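Local coordinates for transcriptional regulator, TetR family (Marinobacter aquaeolei, PDB 3NNR), which probably binds DNA through a helix-turn-helix motif to regulate transcription, as TetR-family proteins do, at residues I56-Y60 with Y95-H99; I127-A132 with R148-S152; K184-Y188 with R210-P215. All blocks are in the same frame, centred on the assembly; numbering follows the deposited sequence.

How the contacts relate
The three contacts follow one another along a helical chain without strands that pairs with a second copy of itself. Contact 1 ties helix 49-67 to the short helix 96-100, and its centre lies about 24 Å from those of both contact 2 and contact 3. Helix 110-136 carries residues 127-132 of contact 2 and also touches Phe57 and His99 of contact 1. Contacts 2 and 3, centres about 20 Å apart and nearest atoms about 10 Å, both reach the second subunit: Ala150 of one chain packs on Tyr188 and Arg210 of the other. Unidentified ligand atoms, probably from the crystallisation liquor, lie about 3 Å (nearest atoms) from the side chains of His99 and Phe131 and may mark a pocket.

Contact 1 (I56-Y60 with Y95-H99); sequences IFQEY and YRFFH. With SO4 (sulfate ion), chain D.
Phe57 and Phe98 have their CA atoms 7.9 Å apart, and Tyr60 and Tyr95 have theirs 7.3 Å apart, where helix 49-67 passes the start of the short helix 96-100. In the TetR fold helix 49-67 leads from the helix-turn-helix domain into the regulatory domain, and here an aromatic cluster of Tyr60, Tyr95 and His99 joins it to residues 95-99. The two tyrosines run past each other in opposite directions with their planes 34° apart, too oblique for a stack. CD1 of Tyr60 comes over a face of the Tyr95 ring, 3.6 Å from its CD1, and CB of Tyr60 adds a CH-pi contact 3.9 Å from the centroid of that ring. Ile56 works through its CG2 branch, which lies anti to the backbone N and comes to the edges of two rings, meeting CE2 of Tyr95 and CE1 of Phe97, each at 3.8 Å. Phe57 and Phe98 lie nearly parallel, planes 21° apart, but are slid so far that they barely overlap; CD1 of Phe57 and CZ of Phe98 do the touching. Tyr116 of helix 110-136 meets Phe98 edge-to-face and also packs on Phe57. Arg96 turns elsewhere, its NH1 giving a weak hydrogen bond to O3 of a sulfate probably left from the crystallisation liquor. His99 stands at about a right angle to Tyr60 and presents its ring edge, CE1 3.4 Å from Tyr60 OH; Tyr60 OH and His99 NE2 are both hydrogen-bonded to O1 of an unidentified ligand.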
# COMPACT_ATOMS: atom_id res chain seq x y z
N ILE A 56 20.61 7.83 -1.66
CA ILE A 56 20.09 6.59 -2.22
C ILE A 56 18.76 6.89 -2.95
O ILE A 56 18.57 6.45 -4.10
CB ILE A 56 19.85 5.52 -1.16
CG1 ILE A 56 21.19 5.00 -0.59
CG2 ILE A 56 19.06 4.38 -1.75
CD1 ILE A 56 21.03 4.04 0.66
N PHE A 57 17.86 7.61 -2.30
CA PHE A 57 16.60 8.01 -2.93
C PHE A 57 16.82 8.79 -4.24
O PHE A 57 16.15 8.54 -5.25
CB PHE A 57 15.72 8.85 -2.02
CG PHE A 57 14.60 9.52 -2.75
CD1 PHE A 57 13.49 8.79 -3.13
CD2 PHE A 57 14.68 10.84 -3.10
CE1 PHE A 57 12.47 9.38 -3.85
CE2 PHE A 57 13.67 11.44 -3.83
CZ PHE A 57 12.56 10.70 -4.20
N GLN A 58 17.76 9.73 -4.21
CA GLN A 58 18.08 10.50 -5.41
C GLN A 58 18.53 9.62 -6.58
O GLN A 58 18.33 10.04 -7.73
CB GLN A 58 19.13 11.57 -5.14
CG GLN A 58 18.60 12.74 -4.35
CD GLN A 58 19.67 13.79 -4.04
OE1 GLN A 58 20.82 13.47 -3.69
NE2 GLN A 58 19.27 15.03 -4.13
N GLU A 59 19.16 8.47 -6.30
CA GLU A 59 19.56 7.52 -7.36
C GLU A 59 18.31 6.78 -7.88
O GLU A 59 18.22 6.55 -9.07
CB GLU A 59 20.61 6.47 -6.93
CG GLU A 59 21.99 6.99 -6.37
CD GLU A 59 22.81 7.87 -7.33
OE1 GLU A 59 22.72 7.68 -8.57
OE2 GLU A 59 23.58 8.74 -6.82
N TYR A 60 17.39 6.40 -6.99
CA TYR A 60 16.12 5.72 -7.34
C TYR A 60 15.26 6.66 -8.18
O TYR A 60 14.79 6.27 -9.24
CB TYR A 60 15.36 5.29 -6.07
CG TYR A 60 13.98 4.65 -6.26
CD1 TYR A 60 13.79 3.46 -6.99
CD2 TYR A 60 12.87 5.22 -5.70
CE1 TYR A 60 12.47 2.89 -7.16
CE2 TYR A 60 11.62 4.68 -5.85
CZ TYR A 60 11.41 3.52 -6.57
OH TYR A 60 10.09 3.07 -6.63
N TYR A 95 14.96 -1.27 -4.27
CA TYR A 95 14.95 -0.24 -3.26
C TYR A 95 13.83 -0.55 -2.25
O TYR A 95 13.27 0.36 -1.64
CB TYR A 95 14.76 1.11 -3.96
CG TYR A 95 15.98 1.52 -4.77
CD1 TYR A 95 16.23 0.96 -6.03
CD2 TYR A 95 16.91 2.45 -4.28
CE1 TYR A 95 17.36 1.29 -6.78
CE2 TYR A 95 18.07 2.81 -5.05
CZ TYR A 95 18.28 2.22 -6.31
OH TYR A 95 19.40 2.52 -7.11
N ARG A 96 13.58 -1.84 -2.01
CA ARG A 96 12.48 -2.28 -1.14
C ARG A 96 12.47 -1.66 0.26
O ARG A 96 11.39 -1.51 0.84
CB ARG A 96 12.34 -3.83 -1.07
CG ARG A 96 13.30 -4.54 -0.14
CD ARG A 96 13.52 -6.04 -0.45
NE ARG A 96 14.52 -6.12 -1.50
CZ ARG A 96 15.69 -6.74 -1.45
NH1 ARG A 96 16.06 -7.51 -0.42
NH2 ARG A 96 16.49 -6.66 -2.51
N PHE A 97 13.65 -1.31 0.78
CA PHE A 97 13.77 -0.68 2.13
C PHE A 97 13.00 0.65 2.24
O PHE A 97 12.52 1.00 3.32
CB PHE A 97 15.25 -0.42 2.51
CG PHE A 97 15.76 0.92 2.04
CD1 PHE A 97 16.17 1.11 0.74
CD2 PHE A 97 15.74 2.04 2.90
CE1 PHE A 97 16.60 2.37 0.29
CE2 PHE A 97 16.14 3.28 2.47
CZ PHE A 97 16.57 3.46 1.15
N PHE A 98 12.91 1.38 1.14
CA PHE A 98 12.31 2.70 1.12
C PHE A 98 10.81 2.69 1.43
O PHE A 98 10.37 3.28 2.41
CB PHE A 98 12.61 3.38 -0.21
CG PHE A 98 12.24 4.81 -0.26
CD1 PHE A 98 13.05 5.76 0.32
CD2 PHE A 98 11.10 5.22 -0.93
CE1 PHE A 98 12.72 7.09 0.27
CE2 PHE A 98 10.76 6.55 -0.99
CZ PHE A 98 11.56 7.49 -0.38
N HIS A 99 10.04 1.94 0.64
CA HIS A 99 8.57 1.88 0.85
C HIS A 99 8.15 1.21 2.15
O HIS A 99 7.05 1.47 2.66
CB HIS A 99 7.87 1.26 -0.35
CG HIS A 99 8.16 2.01 -1.61
ND1 HIS A 99 9.30 1.77 -2.36
CD2 HIS A 99 7.51 3.03 -2.22
CE1 HIS A 99 9.31 2.59 -3.39
NE2 HIS A 99 8.24 3.37 -3.33
S SO4 D . 13.93 -9.34 2.32
O1 SO4 D . 13.36 -10.59 1.81
O2 SO4 D . 13.93 -9.18 3.80
O3 SO4 D . 15.33 -9.30 1.86
O4 SO4 D . 13.03 -8.35 1.74

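Contact 2 (I127-A132 with R148-S152); sequences INRIFA and RSAMS
Phe131 and Asn128 on helix 110-136 meet Arg148 and Ser152 on helix 145-160 where two helices of the regulatory domain cross, their local axes 9.4 Å apart and their directions 119° from each other. Phe131 can be followed outward. Its CB rests 3.8 Å from CD of Arg148, whose chain slides past it in the opposite direction. With CG anti to its own carbonyl carbon (chi1 -69°), the ring swings toward the second helix. CD2 then lies 3.4 Å from OG of Ser152, and CE2 reaches almost as close to that oxygen. Farther along the same edge, CE2 is also 4.2 Å from CB of Met151, a selenomethionine in the crystal, whose CE lies over one face of the ring, toward the rim. Glu194 of helix 186-194 packs on both Phe131 and Met151, and an unidentified ligand also comes close to the Phe131 side chain.

On one flank of the serine, Ile127 brings its CG2 branch 3.6 Å from OG of Ser152; Asn128 adds OD1 at 3.5 Å from the same OG. The long Arg148 chain is straight to CD, then bends at chi3, laying one guanidinium face over CB of Ala132; its NH1 makes a weak hydrogen bond to Gln143 O. Ala150 and Met151 of the same segment also pack on Thr192 of the second subunit.

The buried hydroxyl of Ser152 is satisfied within its own helix: OG donates to Arg148 O at 2.8 Å, and Ser152 N grips that oxygen from the opposite face of the carbonyl plane. With the hydroxyl proton spent there, Ser152 meets Phe131, Ile127 and Asn128 through van der Waals packing, so shape rather than polar pairing fits these helices together.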
# COMPACT_ATOMS: atom_id res chain seq x y z
N ILE A 127 1.84 8.07 -15.63
CA ILE A 127 0.76 7.08 -15.74
C ILE A 127 -0.38 7.67 -16.58
O ILE A 127 -0.90 7.00 -17.47
CB ILE A 127 0.27 6.58 -14.39
CG1 ILE A 127 1.38 5.83 -13.64
CG2 ILE A 127 -0.91 5.63 -14.56
CD1 ILE A 127 1.10 5.63 -12.17
N ASN A 128 -0.76 8.93 -16.30
CA ASN A 128 -1.77 9.63 -17.12
C ASN A 128 -1.37 9.62 -18.57
O ASN A 128 -2.16 9.23 -19.44
CB ASN A 128 -1.98 11.11 -16.70
CG ASN A 128 -3.09 11.27 -15.68
OD1 ASN A 128 -4.25 10.99 -15.98
ND2 ASN A 128 -2.75 11.76 -14.49
N ARG A 129 -0.11 10.00 -18.79
CA ARG A 129 0.42 10.11 -20.12
C ARG A 129 0.46 8.77 -20.87
O ARG A 129 0.14 8.74 -22.06
CB ARG A 129 1.78 10.84 -20.11
CG ARG A 129 2.27 11.29 -21.48
CD ARG A 129 1.20 12.10 -22.27
NE ARG A 129 1.65 12.43 -23.63
CZ ARG A 129 0.85 12.71 -24.67
NH1 ARG A 129 -0.49 12.69 -24.57
NH2 ARG A 129 1.40 12.99 -25.85
N ILE A 130 0.79 7.68 -20.17
CA ILE A 130 0.79 6.33 -20.77
C ILE A 130 -0.62 5.96 -21.22
O ILE A 130 -0.81 5.52 -22.34
CB ILE A 130 1.35 5.26 -19.81
CG1 ILE A 130 2.88 5.42 -19.68
CG2 ILE A 130 1.07 3.86 -20.34
CD1 ILE A 130 3.44 4.87 -18.37
N PHE A 131 -1.61 6.15 -20.36
CA PHE A 131 -2.99 5.90 -20.74
C PHE A 131 -3.42 6.79 -21.90
O PHE A 131 -4.09 6.32 -22.81
CB PHE A 131 -3.95 6.15 -19.59
CG PHE A 131 -3.88 5.17 -18.43
CD1 PHE A 131 -3.57 3.81 -18.61
CD2 PHE A 131 -4.29 5.60 -17.16
CE1 PHE A 131 -3.58 2.94 -17.53
CE2 PHE A 131 -4.31 4.73 -16.07
CZ PHE A 131 -3.95 3.40 -16.25
N ALA A 132 -3.03 8.07 -21.85
CA ALA A 132 -3.36 9.02 -22.92
C ALA A 132 -2.84 8.47 -24.25
O ALA A 132 -3.60 8.47 -25.24
CB ALA A 132 -2.82 10.44 -22.63
N ARG A 148 -9.74 9.15 -15.67
CA ARG A 148 -8.36 8.76 -15.98
C ARG A 148 -7.39 9.12 -14.82
O ARG A 148 -6.44 8.37 -14.56
CB ARG A 148 -7.89 9.37 -17.32
CG ARG A 148 -6.61 8.76 -17.86
CD ARG A 148 -6.25 9.19 -19.31
NE ARG A 148 -5.77 10.59 -19.44
CZ ARG A 148 -6.37 11.62 -20.06
NH1 ARG A 148 -7.54 11.49 -20.72
NH2 ARG A 148 -5.78 12.82 -20.05
N SER A 149 -7.58 10.28 -14.18
CA SER A 149 -6.79 10.67 -12.99
C SER A 149 -7.01 9.70 -11.85
O SER A 149 -6.07 9.34 -11.14
CB SER A 149 -7.16 12.07 -12.48
OG SER A 149 -7.05 13.03 -13.50
N ALA A 150 -8.28 9.31 -11.67
CA ALA A 150 -8.69 8.33 -10.67
C ALA A 150 -8.04 6.98 -11.00
O ALA A 150 -7.39 6.38 -10.14
CB ALA A 150 -10.19 8.19 -10.64
N MSE A 151 -8.18 6.52 -12.23
CA MSE A 151 -7.58 5.24 -12.62
C MSE A 151 -6.07 5.19 -12.48
O MSE A 151 -5.54 4.14 -12.14
CB MSE A 151 -7.97 4.84 -14.04
CG MSE A 151 -9.28 4.13 -14.08
SE MSE A 151 -10.06 4.26 -15.79
CE MSE A 151 -8.47 4.23 -17.01
N SER A 152 -5.41 6.33 -12.73
CA SER A 152 -3.97 6.45 -12.63
C SER A 152 -3.51 6.31 -11.19
O SER A 152 -2.53 5.64 -10.91
CB SER A 152 -3.50 7.79 -13.23
OG SER A 152 -3.71 7.83 -14.65

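Contact 3 (K184-Y188 with R210-P215); sequences KQGIY and REKYRP
A type I beta turn from Glu211 to Arg214 folds the C-terminal tail of the modelled chain against the start of helix 186-194, at the subunit interface. Tyr188 is the centrepiece. CG anti to the backbone N (chi1 177°) carries its ring out between Arg210 and the turn, and its CE1 sits over the middle of the Arg210 guanidinium, 3.3 Å from CZ. The planes are 20° apart, but the guanidinium is offset toward the CE1-CZ side of the ring, so the overlap is partial. Arg210 runs extended from CG to NE; NE makes a weak, long bond (3.5 Å) to Tyr188 O, while NH2 is hydrogen-bonded to OG1 of Thr192. With an alanine in place of Arg210, the Tyr188 ring would probably lose the guanidinium packed along its CE1-CZ side and be freer to shift, and Thr192 OG1 would be left without that partner.

Ile187 packs over one face of the Tyr213 ring: its CG2 makes a CH-pi contact 3.9 Å from the ring centroid, and its CD1 lies 3.5 Å from CE1 of that ring. Tyr213 OH is hydrogen-bonded to Glu86 of helix 78-94. Tyr213 O takes a CA-H...O contact from Gln185 CA, and CG of Pro215 packs 3.8 Å from CB of Gln185.

On the outer side, Arg214 NH1 forms a salt bridge with Glu211 OE2 (2.8 Å), the carboxylate oxygen lying in the guanidinium plane, while Tyr188 OH stands over a face. Arg214 NH2 pairs with Asp146 of the second subunit, so two carboxylates probably balance this charge and the tail is tied to the dimer partner.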
# COMPACT_ATOMS: atom_id res chain seq x y z
N LYS A 184 7.05 -9.96 -9.69
CA LYS A 184 6.47 -9.31 -10.89
C LYS A 184 5.02 -9.71 -11.23
O LYS A 184 4.38 -9.07 -12.07
CB LYS A 184 7.42 -9.45 -12.12
CG LYS A 184 8.83 -8.81 -11.98
CD LYS A 184 9.48 -8.59 -13.39
CE LYS A 184 10.87 -7.95 -13.37
NZ LYS A 184 12.00 -8.95 -13.42
N GLN A 185 4.49 -10.73 -10.56
CA GLN A 185 3.08 -11.18 -10.75
C GLN A 185 1.97 -10.11 -10.34
O GLN A 185 0.78 -10.33 -10.51
CB GLN A 185 2.94 -12.57 -10.09
CG GLN A 185 3.75 -13.68 -10.89
CD GLN A 185 4.44 -14.77 -10.03
OE1 GLN A 185 5.18 -14.45 -9.11
NE2 GLN A 185 4.26 -16.04 -10.40
N GLY A 186 2.40 -8.97 -9.80
CA GLY A 186 1.57 -7.79 -9.56
C GLY A 186 1.16 -7.05 -10.83
O GLY A 186 0.25 -6.20 -10.80
N ILE A 187 1.83 -7.36 -11.94
CA ILE A 187 1.47 -6.85 -13.27
C ILE A 187 0.05 -7.35 -13.65
O ILE A 187 -0.73 -6.59 -14.22
CB ILE A 187 2.49 -7.26 -14.32
CG1 ILE A 187 3.81 -6.50 -14.08
CG2 ILE A 187 1.99 -6.96 -15.73
CD1 ILE A 187 4.90 -6.93 -15.03
N TYR A 188 -0.26 -8.60 -13.30
CA TYR A 188 -1.58 -9.19 -13.51
C TYR A 188 -2.66 -8.31 -12.86
O TYR A 188 -3.70 -8.02 -13.48
CB TYR A 188 -1.61 -10.62 -12.93
CG TYR A 188 -2.93 -11.38 -12.98
CD1 TYR A 188 -3.47 -11.84 -14.20
CD2 TYR A 188 -3.62 -11.72 -11.80
CE1 TYR A 188 -4.68 -12.56 -14.23
CE2 TYR A 188 -4.81 -12.45 -11.83
CZ TYR A 188 -5.35 -12.86 -13.04
OH TYR A 188 -6.54 -13.57 -13.06
N ARG A 210 -1.57 -10.54 -20.20
CA ARG A 210 -1.94 -10.54 -18.77
C ARG A 210 -1.78 -11.94 -18.16
O ARG A 210 -1.14 -12.08 -17.12
CB ARG A 210 -3.36 -9.97 -18.58
CG ARG A 210 -3.95 -10.08 -17.17
CD ARG A 210 -5.21 -9.21 -17.03
NE ARG A 210 -5.90 -9.47 -15.76
CZ ARG A 210 -6.84 -10.42 -15.55
NH1 ARG A 210 -7.22 -11.27 -16.50
NH2 ARG A 210 -7.39 -10.54 -14.33
N GLU A 211 -2.33 -12.95 -18.85
CA GLU A 211 -2.20 -14.36 -18.43
C GLU A 211 -0.77 -14.85 -18.21
O GLU A 211 -0.54 -15.63 -17.27
CB GLU A 211 -2.90 -15.30 -19.42
CG GLU A 211 -4.40 -15.26 -19.31
CD GLU A 211 -4.87 -15.80 -17.98
OE1 GLU A 211 -4.66 -17.01 -17.73
OE2 GLU A 211 -5.41 -14.99 -17.19
N LYS A 212 0.18 -14.39 -19.03
CA LYS A 212 1.60 -14.76 -18.85
C LYS A 212 2.15 -14.33 -17.47
O LYS A 212 3.14 -14.88 -17.05
CB LYS A 212 2.50 -14.30 -20.01
N TYR A 213 1.50 -13.40 -16.77
CA TYR A 213 1.93 -12.96 -15.41
C TYR A 213 1.13 -13.52 -14.20
O TYR A 213 1.30 -13.01 -13.10
CB TYR A 213 1.91 -11.42 -15.35
CG TYR A 213 2.90 -10.74 -16.26
CD1 TYR A 213 4.25 -10.62 -15.89
CD2 TYR A 213 2.50 -10.17 -17.47
CE1 TYR A 213 5.18 -9.97 -16.72
CE2 TYR A 213 3.42 -9.51 -18.31
CZ TYR A 213 4.76 -9.41 -17.93
OH TYR A 213 5.67 -8.77 -18.76
N ARG A 214 0.36 -14.60 -14.36
CA ARG A 214 -0.55 -15.14 -13.30
C ARG A 214 0.01 -15.97 -12.10
O ARG A 214 0.51 -17.08 -12.32
CB ARG A 214 -1.58 -16.04 -13.98
CG ARG A 214 -2.74 -16.55 -13.08
CD ARG A 214 -3.24 -17.91 -13.56
NE ARG A 214 -4.65 -18.10 -13.30
CZ ARG A 214 -5.63 -17.49 -13.98
NH1 ARG A 214 -5.37 -16.60 -14.94
NH2 ARG A 214 -6.90 -17.75 -13.68
N PRO A 215 -0.18 -15.48 -10.82
CA PRO A 215 0.17 -16.29 -9.63
C PRO A 215 -1.06 -17.09 -9.16
O PRO A 215 -0.94 -18.04 -8.37
CB PRO A 215 0.55 -15.22 -8.59
CG PRO A 215 -0.32 -14.04 -8.92
CD PRO A 215 -0.66 -14.14 -10.42